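Side-chain contacts in chitin deacetylase 1 (Bombyx mori, PDB 5ZNT), which hydrolyses the N-acetamido groups of N-acetyl-D-glucosamine residues in chitin, a zinc-dependent reaction that yields chitosan and acetate: residues N51-Y56 / Y82-A87; N334-V339 / Q358-C363. All blocks are in the same frame, centred on the assembly; numbering follows the deposited sequence.

Interaction 1: N51-Y56 / Y82-A87. With NAG (2-acetamido-2-deoxy-beta-D-glucopyranose), chain B.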
loop_
_atom_site.group_PDB
_atom_site.type_symbol
_atom_site.label_atom_id
_atom_site.label_comp_id
_atom_site.label_asym_id
_atom_site.label_seq_id
_atom_site.Cartn_x
_atom_site.Cartn_y
_atom_site.Cartn_z
ATOM N N ASN A 51 -9.374 -14.599 -9.383
ATOM C CA ASN A 51 -10.340 -13.522 -9.567
ATOM C C ASN A 51 -9.710 -12.278 -10.197
ATOM O O ASN A 51 -10.440 -11.461 -10.770
ATOM C CB ASN A 51 -10.990 -13.091 -8.243
ATOM C CG ASN A 51 -11.767 -14.222 -7.533
ATOM O OD1 ASN A 51 -11.907 -15.329 -8.035
ATOM N ND2 ASN A 51 -12.225 -13.931 -6.329
ATOM N N ASN A 52 -8.392 -12.088 -10.064
ATOM C CA ASN A 52 -7.768 -10.835 -10.502
ATOM C C ASN A 52 -6.407 -10.982 -11.187
ATOM O O ASN A 52 -5.865 -9.973 -11.639
ATOM C CB ASN A 52 -7.626 -9.869 -9.305
ATOM C CG ASN A 52 -7.052 -10.551 -8.058
ATOM O OD1 ASN A 52 -6.013 -11.203 -8.112
ATOM N ND2 ASN A 52 -7.738 -10.396 -6.926
ATOM N N ILE A 53 -5.872 -12.197 -11.344
ATOM C CA ILE A 53 -4.535 -12.353 -11.917
ATOM C C ILE A 53 -4.503 -11.825 -13.350
ATOM O O ILE A 53 -3.566 -11.120 -13.746
ATOM C CB ILE A 53 -4.082 -13.829 -11.818
ATOM C CG1 ILE A 53 -3.618 -14.149 -10.371
ATOM C CG2 ILE A 53 -2.974 -14.117 -12.845
ATOM C CD1 ILE A 53 -3.636 -15.695 -10.006
ATOM N N GLU A 54 -5.553 -12.089 -14.124
ATOM C CA GLU A 54 -5.589 -11.594 -15.496
ATOM C C GLU A 54 -5.761 -10.081 -15.550
ATOM O O GLU A 54 -5.218 -9.428 -16.450
ATOM C CB GLU A 54 -6.713 -12.282 -16.274
ATOM C CG GLU A 54 -6.420 -13.736 -16.620
ATOM C CD GLU A 54 -5.220 -13.887 -17.547
ATOM O OE1 GLU A 54 -5.298 -13.395 -18.705
ATOM O OE2 GLU A 54 -4.201 -14.482 -17.104
ATOM N N LEU A 55 -6.547 -9.506 -14.636
ATOM C CA LEU A 55 -6.629 -8.048 -14.574
ATOM C C LEU A 55 -5.242 -7.433 -14.384
ATOM O O LEU A 55 -4.885 -6.455 -15.059
ATOM C CB LEU A 55 -7.562 -7.615 -13.441
ATOM C CG LEU A 55 -7.524 -6.111 -13.155
ATOM C CD1 LEU A 55 -8.288 -5.334 -14.223
ATOM C CD2 LEU A 55 -8.053 -5.791 -11.784
ATOM N N TYR A 56 -4.447 -7.980 -13.465
ATOM C CA TYR A 56 -3.141 -7.377 -13.215
ATOM C C TYR A 56 -2.234 -7.510 -14.436
ATOM O O TYR A 56 -1.403 -6.625 -14.683
ATOM C CB TYR A 56 -2.496 -7.994 -11.977
ATOM C CG TYR A 56 -3.272 -7.705 -10.694
ATOM C CD1 TYR A 56 -3.838 -6.448 -10.461
ATOM C CD2 TYR A 56 -3.472 -8.699 -9.737
ATOM C CE1 TYR A 56 -4.558 -6.180 -9.288
ATOM C CE2 TYR A 56 -4.208 -8.446 -8.572
ATOM C CZ TYR A 56 -4.739 -7.177 -8.356
ATOM O OH TYR A 56 -5.442 -6.906 -7.198
ATOM N N TYR A 82 -7.815 -17.476 0.521
ATOM C CA TYR A 82 -7.979 -17.671 -0.916
ATOM C C TYR A 82 -6.826 -17.129 -1.748
ATOM O O TYR A 82 -6.933 -17.082 -2.975
ATOM C CB TYR A 82 -9.285 -17.061 -1.440
ATOM C CG TYR A 82 -10.501 -17.435 -0.611
ATOM C CD1 TYR A 82 -10.877 -18.779 -0.446
ATOM C CD2 TYR A 82 -11.284 -16.448 -0.007
ATOM C CE1 TYR A 82 -12.021 -19.119 0.317
ATOM C CE2 TYR A 82 -12.406 -16.774 0.749
ATOM C CZ TYR A 82 -12.779 -18.103 0.903
ATOM O OH TYR A 82 -13.898 -18.405 1.669
ATOM N N THR A 83 -5.721 -16.728 -1.138
ATOM C CA THR A 83 -4.632 -16.177 -1.923
ATOM C C THR A 83 -3.837 -17.294 -2.588
ATOM O O THR A 83 -3.692 -18.387 -2.036
ATOM C CB THR A 83 -3.746 -15.309 -1.040
ATOM O OG1 THR A 83 -4.396 -14.050 -0.918
ATOM C CG2 THR A 83 -2.322 -15.104 -1.616
ATOM N N ASN A 84 -3.393 -17.027 -3.808
ATOM C CA ASN A 84 -2.552 -17.926 -4.590
ATOM C C ASN A 84 -1.111 -17.463 -4.397
ATOM O O ASN A 84 -0.720 -16.409 -4.911
ATOM C CB ASN A 84 -3.026 -17.864 -6.035
ATOM C CG ASN A 84 -2.148 -18.613 -7.008
ATOM O OD1 ASN A 84 -0.967 -18.898 -6.768
ATOM N ND2 ASN A 84 -2.745 -18.931 -8.141
ATOM N N TYR A 85 -0.326 -18.225 -3.627
ATOM C CA TYR A 85 1.006 -17.754 -3.270
ATOM C C TYR A 85 2.032 -17.908 -4.386
ATOM O O TYR A 85 3.062 -17.222 -4.339
ATOM C CB TYR A 85 1.486 -18.436 -1.982
ATOM C CG TYR A 85 0.728 -17.826 -0.825
ATOM C CD1 TYR A 85 1.159 -16.623 -0.238
ATOM C CD2 TYR A 85 -0.471 -18.391 -0.389
ATOM C CE1 TYR A 85 0.444 -16.042 0.796
ATOM C CE2 TYR A 85 -1.199 -17.824 0.637
ATOM C CZ TYR A 85 -0.757 -16.637 1.202
ATOM O OH TYR A 85 -1.504 -16.095 2.195
ATOM N N SER A 86 1.774 -18.759 -5.388
ATOM C CA SER A 86 2.595 -18.732 -6.604
ATOM C C SER A 86 2.410 -17.421 -7.342
ATOM O O SER A 86 3.359 -16.893 -7.934
ATOM C CB SER A 86 2.212 -19.876 -7.541
ATOM O OG SER A 86 2.525 -21.097 -6.920
ATOM N N ALA A 87 1.176 -16.910 -7.356
ATOM C CA ALA A 87 0.901 -15.638 -8.015
ATOM C C ALA A 87 1.531 -14.484 -7.253
ATOM O O ALA A 87 2.067 -13.551 -7.867
ATOM C CB ALA A 87 -0.611 -15.435 -8.162
HETATM C C1 NAG B . -2.046 -19.594 -9.194
HETATM C C2 NAG B . -2.905 -20.100 -10.335
HETATM C C3 NAG B . -2.011 -20.723 -11.406
HETATM C C4 NAG B . -0.898 -19.758 -11.814
HETATM C C5 NAG B . -0.208 -19.173 -10.585
HETATM C C6 NAG B . 0.765 -18.065 -10.913
HETATM C C7 NAG B . -5.064 -20.702 -9.305
HETATM C C8 NAG B . -6.003 -21.831 -9.001
HETATM N N2 NAG B . -3.920 -21.046 -9.903
HETATM O O3 NAG B . -2.836 -21.070 -12.509
HETATM O O4 NAG B . 0.177 -20.455 -12.432
HETATM O O5 NAG B . -1.172 -18.633 -9.677
HETATM O O6 NAG B . 0.135 -17.053 -11.688
HETATM O O7 NAG B . -5.318 -19.529 -8.993
#
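The carboxamide of Asn84 takes the tip of Ile53 over one of its faces: the CD1 methyl of Ile53 stands above the amide plane, 3.8 Å from ND2 of Asn84. The backbone N of Ala87 approaches from that same face, while the side chain of Gln358 lies across the other. At the nitrogen end of the amide comes the first sugar, with ND2 of Asn84 joined covalently to C1 of N-acetylglucosamine at 1.4 Å. The ring of Tyr85, which does not touch Ile53, carries CG2 of Thr83 over its centre, 3.5 Å above the plane, and rests on helix 117-134.

Across the contact the closest meeting is purely apolar. CD1 of Ile53 reaches CB of Ala87 at 3.6 Å, and the side chains of Ile53 and Asn84 cross at about a right angle. Ile53 gets there because CG1 is anti to its own carbonyl carbon (chi1 -78°) and CD1 continues nearly extended.

Helix 53-59 and helix 85-93 follow neighbouring parallel strands, 38-45 and 75-78, of the carbohydrate esterase 4 catalytic domain, so this contact joins the beginnings of two successive helices. Asn84 is the N-cap of the second: its OD1 accepts from Ala87 N at 3.0 Å, with the donor well above the carbonyl plane, 60° out of it. The oxygen is thus used by the helix start and the nitrogen by the glycan, in an Asn-Tyr-Ser glycosylation sequon. ND2 also donates to O7 of the sugar's acetamido group at 2.8 Å, a bent bond (138°) that probably helps set the sugar's rotation about its linkage. Ring oxygen O5 of the same sugar settles 3.6 Å from CB of Ala87, and CB of Ser86 packs against C5 of that sugar.

Interaction 2: N334-V339 / Q358-C363. With NAG (2-acetamido-2-deoxy-beta-D-glucopyranose), chain C; NAG (2-acetamido-2-deoxy-beta-D-glucopyranose), chain B.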
loop_
_atom_site.group_PDB
_atom_site.type_symbol
_atom_site.label_atom_id
_atom_site.label_comp_id
_atom_site.label_asym_id
_atom_site.label_seq_id
_atom_site.Cartn_x
_atom_site.Cartn_y
_atom_site.Cartn_z
ATOM N N ASN A 334 11.413 -16.462 -16.466
ATOM C CA ASN A 334 10.430 -17.509 -16.266
ATOM C C ASN A 334 9.929 -17.522 -14.825
ATOM O O ASN A 334 10.655 -17.127 -13.908
ATOM C CB ASN A 334 11.027 -18.883 -16.597
ATOM C CG ASN A 334 11.480 -18.985 -18.037
ATOM O OD1 ASN A 334 10.835 -18.467 -18.944
ATOM N ND2 ASN A 334 12.605 -19.639 -18.247
ATOM N N PRO A 335 8.712 -17.998 -14.596
ATOM C CA PRO A 335 8.208 -18.126 -13.216
ATOM C C PRO A 335 9.026 -19.127 -12.415
ATOM O O PRO A 335 9.723 -19.980 -12.966
ATOM C CB PRO A 335 6.767 -18.615 -13.402
ATOM C CG PRO A 335 6.732 -19.215 -14.756
ATOM C CD PRO A 335 7.715 -18.420 -15.593
ATOM N N ALA A 336 8.933 -19.004 -11.088
ATOM C CA ALA A 336 9.729 -19.849 -10.200
ATOM C C ALA A 336 9.412 -21.327 -10.377
ATOM O O ALA A 336 10.275 -22.178 -10.135
ATOM C CB ALA A 336 9.513 -19.442 -8.737
ATOM N N CYS A 337 8.178 -21.660 -10.742
ATOM C CA CYS A 337 7.823 -23.035 -11.055
ATOM C C CYS A 337 6.752 -22.998 -12.131
ATOM O O CYS A 337 5.927 -22.081 -12.160
ATOM C CB CYS A 337 7.329 -23.813 -9.814
ATOM S SG CYS A 337 5.694 -23.313 -9.120
ATOM N N TRP A 338 6.776 -23.997 -13.017
ATOM C CA TRP A 338 5.887 -23.993 -14.175
ATOM C C TRP A 338 4.471 -24.408 -13.805
ATOM O O TRP A 338 3.503 -23.832 -14.310
ATOM C CB TRP A 338 6.434 -24.920 -15.267
ATOM C CG TRP A 338 7.662 -24.388 -15.955
ATOM C CD1 TRP A 338 8.934 -24.900 -15.893
ATOM C CD2 TRP A 338 7.734 -23.229 -16.800
ATOM N NE1 TRP A 338 9.789 -24.130 -16.651
ATOM C CE2 TRP A 338 9.080 -23.100 -17.216
ATOM C CE3 TRP A 338 6.791 -22.287 -17.243
ATOM C CZ2 TRP A 338 9.503 -22.076 -18.060
ATOM C CZ3 TRP A 338 7.210 -21.269 -18.078
ATOM C CH2 TRP A 338 8.556 -21.170 -18.481
ATOM N N VAL A 339 4.322 -25.417 -12.958
ATOM C CA VAL A 339 3.019 -25.889 -12.511
ATOM C C VAL A 339 3.013 -25.885 -10.989
ATOM O O VAL A 339 3.590 -26.769 -10.351
ATOM C CB VAL A 339 2.695 -27.288 -13.066
ATOM C CG1 VAL A 339 1.213 -27.617 -12.830
ATOM C CG2 VAL A 339 3.054 -27.364 -14.546
ATOM N N GLN A 358 -2.372 -22.392 -3.555
ATOM C CA GLN A 358 -1.414 -22.716 -4.601
ATOM C C GLN A 358 -0.044 -22.153 -4.224
ATOM O O GLN A 358 0.063 -21.026 -3.725
ATOM C CB GLN A 358 -1.883 -22.181 -5.958
ATOM C CG GLN A 358 -3.286 -22.625 -6.372
ATOM C CD GLN A 358 -4.370 -21.830 -5.640
ATOM O OE1 GLN A 358 -4.108 -20.740 -5.119
ATOM N NE2 GLN A 358 -5.581 -22.388 -5.571
ATOM N N THR A 359 0.998 -22.961 -4.431
ATOM C CA THR A 359 2.358 -22.609 -4.050
ATOM C C THR A 359 3.326 -23.480 -4.844
ATOM O O THR A 359 3.004 -24.618 -5.203
ATOM C CB THR A 359 2.585 -22.801 -2.543
ATOM O OG1 THR A 359 3.946 -22.519 -2.206
ATOM C CG2 THR A 359 2.273 -24.244 -2.116
ATOM N N CYS A 360 4.526 -22.948 -5.082
ATOM C CA CYS A 360 5.582 -23.770 -5.668
ATOM C C CYS A 360 6.178 -24.725 -4.651
ATOM O O CYS A 360 6.872 -25.673 -5.038
ATOM C CB CYS A 360 6.690 -22.889 -6.251
ATOM S SG CYS A 360 6.172 -21.935 -7.676
ATOM N N LEU A 361 5.943 -24.482 -3.368
ATOM C CA LEU A 361 6.403 -25.388 -2.328
ATOM C C LEU A 361 5.525 -26.635 -2.285
ATOM O O LEU A 361 4.390 -26.638 -2.768
ATOM C CB LEU A 361 6.366 -24.704 -0.960
ATOM C CG LEU A 361 7.545 -23.886 -0.466
ATOM C CD1 LEU A 361 7.727 -22.637 -1.322
ATOM C CD2 LEU A 361 7.275 -23.535 1.005
ATOM N N ARG A 362 6.064 -27.708 -1.689
ATOM C CA ARG A 362 5.222 -28.850 -1.348
ATOM C C ARG A 362 4.136 -28.414 -0.371
ATOM O O ARG A 362 4.314 -27.476 0.411
ATOM C CB ARG A 362 6.045 -29.980 -0.716
ATOM C CG ARG A 362 6.820 -29.484 0.480
ATOM C CD ARG A 362 6.972 -30.462 1.664
ATOM N NE ARG A 362 7.837 -29.827 2.669
ATOM C CZ ARG A 362 7.564 -29.724 3.968
ATOM N NH1 ARG A 362 6.455 -30.252 4.477
ATOM N NH2 ARG A 362 8.420 -29.100 4.764
ATOM N N CYS A 363 3.004 -29.112 -0.408
ATOM C CA CYS A 363 1.880 -28.721 0.422
ATOM C C CYS A 363 2.231 -28.906 1.899
ATOM O O CYS A 363 2.878 -29.888 2.257
ATOM C CB CYS A 363 0.651 -29.552 0.067
ATOM S SG CYS A 363 0.142 -29.245 -1.632
HETATM C C1 NAG C . 0.074 -20.767 -13.817
HETATM C C2 NAG C . 1.482 -20.600 -14.423
HETATM C C3 NAG C . 1.578 -21.225 -15.820
HETATM C C4 NAG C . 0.925 -22.599 -15.884
HETATM C C5 NAG C . -0.452 -22.563 -15.238
HETATM C C6 NAG C . -1.091 -23.928 -15.139
HETATM C C7 NAG C . 2.924 -18.689 -13.908
HETATM C C8 NAG C . 3.132 -17.207 -14.054
HETATM N N2 NAG C . 1.830 -19.190 -14.486
HETATM O O3 NAG C . 2.958 -21.359 -16.151
HETATM O O4 NAG C . 0.806 -23.007 -17.244
HETATM O O5 NAG C . -0.316 -22.085 -13.900
HETATM O O6 NAG C . -2.090 -24.089 -16.136
HETATM O O7 NAG C . 3.706 -19.401 -13.286
HETATM C C1 NAG B . -2.046 -19.594 -9.194
HETATM C C2 NAG B . -2.905 -20.100 -10.335
HETATM C C3 NAG B . -2.011 -20.723 -11.406
HETATM C C4 NAG B . -0.898 -19.758 -11.814
HETATM C C5 NAG B . -0.208 -19.173 -10.585
HETATM C C6 NAG B . 0.765 -18.065 -10.913
HETATM C C7 NAG B . -5.064 -20.702 -9.305
HETATM C C8 NAG B . -6.003 -21.831 -9.001
HETATM N N2 NAG B . -3.920 -21.046 -9.903
HETATM O O3 NAG B . -2.836 -21.070 -12.509
HETATM O O4 NAG B . 0.177 -20.455 -12.432
HETATM O O5 NAG B . -1.172 -18.633 -9.677
HETATM O O6 NAG B . 0.135 -17.053 -11.688
HETATM O O7 NAG B . -5.318 -19.529 -8.993
#
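Next to the cystine half Cys360, the hydroxyl OG1 of Thr359 is gripped twice: it accepts from Leu361 N at 3.0 Å (N-H...O 157°), which makes an ST turn, and it hydrogen-bonds to Phe134 O. This turn ends strand 355-359 of the C-terminal two-stranded hairpin, and there Cys360 is tied to loop 334-339 by a disulfide, SG to SG of Cys337 2.1 Å, with chi3 -80°. Cys337 sends its SG between the backbone N and the carbonyl carbon (chi1 69°), whereas that of Cys360 lies anti to its carbonyl carbon. CB of Ala336 flanks the bridge, 4.3 Å from SG of Cys360. A second disulfide ties Cys363, just past the end of strand 355-359, back to Cys343 in strand 341-345.

The two segments also border the Asn84 glycan. Gln358, bent at chi2, lays its amide against the acetyl methyl of the first sugar, NE2 to C8 3.5 Å. Cutting Gln358 back to an alanine would take away the amide beside this methyl and is likely to leave the acetamido end freer to turn. The second sugar donates from O3 to Trp338 O at 3.1 Å, and that O3 sits near the plane of the indole, at its CE3 edge.

In the fold
Along the chain the two contacts come one after the other, both segments of interaction 1 preceding those of interaction 2, and their centres lie about 13 Å apart on the same side of the molecule. The first joins the starts of helices 53-59 and 85-93, which follow strands of the parallel sheet; the second joins hairpin 341-345/355-359 to the loop leading into it. They meet directly: Ser86 N lies 3.3 Å from Gln358 O, a probable hydrogen bond between helix start and strand, and Ser86 OG packs against Thr359 CA. Both also touch the first sugar of the Asn84 glycan, whose chain continues over loop 334-339. Backbone, side chains and glycan thus tie the hairpin to the start of helix 85-93, away from the zinc site.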